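Dihydrodipicolinate synthase (Oceanobacillus iheyensis HTE831, PDB 3D0C) probably catalyses the formation of 4-hydroxy-tetrahydrodipicolinate, a step of lysine biosynthesis, as a TIM-barrel lyase of the DapA family. Local coordinates at residues A[156-161]-A[187-192]. The protein carries 1 engineered substitution. Sequence-based numbering, arbitrary orientation.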
ATOM      1  N   GLU A 156      16.329  14.563   8.327  1.00 22.03           N
ATOM      2  CA  GLU A 156      16.912  13.715   9.360  1.00 25.55           C
ATOM      3  C   GLU A 156      17.830  12.633   8.783  1.00 25.40           C
ATOM      4  O   GLU A 156      18.898  12.347   9.329  1.00 25.41           O
ATOM      5  CB  GLU A 156      15.790  13.046  10.157  1.00 29.48           C
ATOM      6  CG  GLU A 156      16.224  11.844  10.964  1.00 35.93           C
ATOM      7  CD  GLU A 156      16.614  12.208  12.375  1.00 40.96           C
ATOM      8  OE1 GLU A 156      17.463  13.108  12.543  1.00 44.15           O
ATOM      9  OE2 GLU A 156      16.068  11.590  13.315  1.00 42.70           O
ATOM     10  N   LEU A 157      17.416  12.039   7.670  1.00 23.53           N
ATOM     11  CA  LEU A 157      18.178  10.962   7.043  1.00 24.18           C
ATOM     12  C   LEU A 157      19.279  11.360   6.063  1.00 22.36           C
ATOM     13  O   LEU A 157      20.227  10.600   5.849  1.00 19.07           O
ATOM     14  CB  LEU A 157      17.212  10.019   6.326  1.00 24.76           C
ATOM     15  CG  LEU A 157      16.143   9.355   7.193  1.00 26.41           C
ATOM     16  CD1 LEU A 157      15.107   8.695   6.299  1.00 27.33           C
ATOM     17  CD2 LEU A 157      16.793   8.341   8.117  1.00 27.35           C
ATOM     18  N   ALA A 158      19.151  12.543   5.468  1.00 24.11           N
ATOM     19  CA  ALA A 158      20.113  13.026   4.478  1.00 26.28           C
ATOM     20  C   ALA A 158      21.595  12.803   4.801  1.00 27.15           C
ATOM     21  O   ALA A 158      22.372  12.440   3.921  1.00 26.96           O
ATOM     22  CB  ALA A 158      19.864  14.499   4.194  1.00 24.18           C
ATOM     23  N   PRO A 159      22.007  13.023   6.060  1.00 28.55           N
ATOM     24  CA  PRO A 159      23.404  12.842   6.469  1.00 31.84           C
ATOM     25  C   PRO A 159      23.989  11.449   6.262  1.00 31.54           C
ATOM     26  O   PRO A 159      25.214  11.287   6.207  1.00 30.33           O
ATOM     27  CB  PRO A 159      23.378  13.232   7.947  1.00 33.63           C
ATOM     28  CG  PRO A 159      22.342  14.285   7.981  1.00 33.88           C
ATOM     29  CD  PRO A 159      21.240  13.656   7.146  1.00 31.34           C
ATOM     30  N   LEU A 160      23.122  10.442   6.173  1.00 30.48           N
ATOM     31  CA  LEU A 160      23.581   9.071   5.979  1.00 28.21           C
ATOM     32  C   LEU A 160      24.293   8.924   4.650  1.00 25.28           C
ATOM     33  O   LEU A 160      23.713   9.201   3.603  1.00 23.29           O
ATOM     34  CB  LEU A 160      22.405   8.092   6.023  1.00 31.61           C
ATOM     35  CG  LEU A 160      21.596   8.021   7.322  1.00 35.68           C
ATOM     36  CD1 LEU A 160      20.443   7.042   7.165  1.00 38.36           C
ATOM     37  CD2 LEU A 160      22.505   7.596   8.467  1.00 38.66           C
ATOM     38  N   ASP A 161      25.544   8.481   4.694  1.00 23.26           N
ATOM     39  CA  ASP A 161      26.317   8.290   3.475  1.00 23.36           C
ATOM     40  C   ASP A 161      25.585   7.444   2.436  1.00 22.43           C
ATOM     41  O   ASP A 161      25.588   7.774   1.245  1.00 19.60           O
ATOM     42  CB  ASP A 161      27.661   7.638   3.803  1.00 28.39           C
ATOM     43  CG  ASP A 161      28.696   8.644   4.261  1.00 34.52           C
ATOM     44  OD1 ASP A 161      28.957   9.596   3.493  1.00 37.12           O
ATOM     45  OD2 ASP A 161      29.244   8.493   5.377  1.00 35.51           O
ATOM     46  N   SER A 187      25.780  16.635   2.089  1.00 28.38           N
ATOM     47  CA  SER A 187      25.066  15.397   2.383  1.00 28.36           C
ATOM     48  C   SER A 187      24.970  14.483   1.170  1.00 27.49           C
ATOM     49  O   SER A 187      24.542  13.332   1.273  1.00 25.57           O
ATOM     50  CB  SER A 187      23.667  15.701   2.921  1.00 31.07           C
ATOM     51  OG  SER A 187      23.732  16.186   4.252  1.00 30.69           O
ATOM     52  N   ASN A 188      25.359  15.004   0.014  1.00 26.74           N
ATOM     53  CA  ASN A 188      25.347  14.229  -1.217  1.00 26.01           C
ATOM     54  C   ASN A 188      24.054  13.465  -1.485  1.00 24.12           C
ATOM     55  O   ASN A 188      24.053  12.241  -1.614  1.00 21.26           O
ATOM     56  CB  ASN A 188      26.523  13.256  -1.212  1.00 27.11           C
ATOM     57  CG  ASN A 188      27.849  13.970  -1.163  1.00 31.00           C
ATOM     58  OD1 ASN A 188      28.112  14.857  -1.976  1.00 29.79           O
ATOM     59  ND2 ASN A 188      28.694  13.593  -0.213  1.00 30.78           N
ATOM     60  N   VAL A 189      22.956  14.205  -1.574  1.00 25.57           N
ATOM     61  CA  VAL A 189      21.655  13.614  -1.848  1.00 24.10           C
ATOM     62  C   VAL A 189      21.106  14.241  -3.120  1.00 23.08           C
ATOM     63  O   VAL A 189      20.855  15.449  -3.163  1.00 21.61           O
ATOM     64  CB  VAL A 189      20.655  13.877  -0.704  1.00 24.69           C
ATOM     65  CG1 VAL A 189      19.302  13.278  -1.055  1.00 27.48           C
ATOM     66  CG2 VAL A 189      21.177  13.279   0.597  1.00 25.68           C
ATOM     67  N   ALA A 190      20.934  13.428  -4.157  1.00 19.78           N
ATOM     68  CA  ALA A 190      20.397  13.924  -5.417  1.00 22.18           C
ATOM     69  C   ALA A 190      18.866  13.944  -5.352  1.00 22.53           C
ATOM     70  O   ALA A 190      18.241  12.939  -5.013  1.00 22.78           O
ATOM     71  CB  ALA A 190      20.861  13.035  -6.570  1.00 19.37           C
ATOM     72  N   PHE A 191      18.271  15.095  -5.659  1.00 21.18           N
ATOM     73  CA  PHE A 191      16.819  15.223  -5.664  1.00 22.05           C
ATOM     74  C   PHE A 191      16.298  15.000  -7.079  1.00 21.39           C
ATOM     75  O   PHE A 191      16.599  15.758  -8.007  1.00 18.79           O
ATOM     76  CB  PHE A 191      16.399  16.597  -5.135  1.00 24.70           C
ATOM     77  CG  PHE A 191      16.337  16.666  -3.636  1.00 28.42           C
ATOM     78  CD1 PHE A 191      15.209  16.220  -2.959  1.00 30.24           C
ATOM     79  CD2 PHE A 191      17.428  17.117  -2.897  1.00 30.54           C
ATOM     80  CE1 PHE A 191      15.165  16.218  -1.558  1.00 33.56           C
ATOM     81  CE2 PHE A 191      17.396  17.120  -1.495  1.00 33.42           C
ATOM     82  CZ  PHE A 191      16.260  16.666  -0.828  1.00 32.75           C
ATOM     83  N   ILE A 192      15.536  13.926  -7.225  1.00 15.42           N
ATOM     84  CA  ILE A 192      14.959  13.528  -8.497  1.00 16.88           C
ATOM     85  C   ILE A 192      13.456  13.753  -8.487  1.00 17.83           C
ATOM     86  O   ILE A 192      12.790  13.445  -7.501  1.00 17.39           O
ATOM     87  CB  ILE A 192      15.185  12.024  -8.742  1.00 18.05           C
ATOM     88  CG1 ILE A 192      16.675  11.696  -8.652  1.00 20.57           C
ATOM     89  CG2 ILE A 192      14.610  11.623 -10.096  1.00 17.81           C
ATOM     90  CD1 ILE A 192      16.967  10.208  -8.738  1.00 23.74           C
TER
HETATM   91  O   HOH W   1      27.777  11.363   1.564  1.00 29.71           O
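Ser187 faces the turn 157-160 with its CB directed chiefly at Ala158. Starting at that carbon, CB of Ser187 lies 3.6 Å from the carbonyl O of Ala158 and 4.2 Å from the Ala158 methyl, CB. One atom further out, OG stands anti to its own carbonyl carbon and beside the backbone N (chi1 -74°), a rotation that sets the hydroxyl equally far from two atoms of the turn, 4.0 Å from O of Ala158 and 4.0 Å from CA of Pro159. The approach to the proline is loose, with CG of its ring further off. No direct hydrogen bond joins 156-161 to 187-192.

Val189 reaches the same alanine with a single branch. Its CG2, beside the backbone N, is 3.6 Å from O of Ala158 and 4.0 Å from CB of Ala158, so the Ala158 carbonyl oxygen has both the serine CB and a valine methyl against it. In the (beta/alpha)8 barrel the contact joins two loops that each lead into one of two neighbouring parallel strands: residues 158-161, after helix 152-157, run on to strand 163-168, and the loop residues 187-189 enter strand 190-193. Ala190 continues from this contact into backbone hydrogen bonds with Val164 and Ile166. The turn is type I, closed by Leu160 N to Leu157 O at 2.9 Å, while the Leu157 side chain leads away to helix 122-135.

At the outer end a water bridges the segments, donating to Asp161 OD1 and accepting from Asn188 ND2 at 3.0 Å.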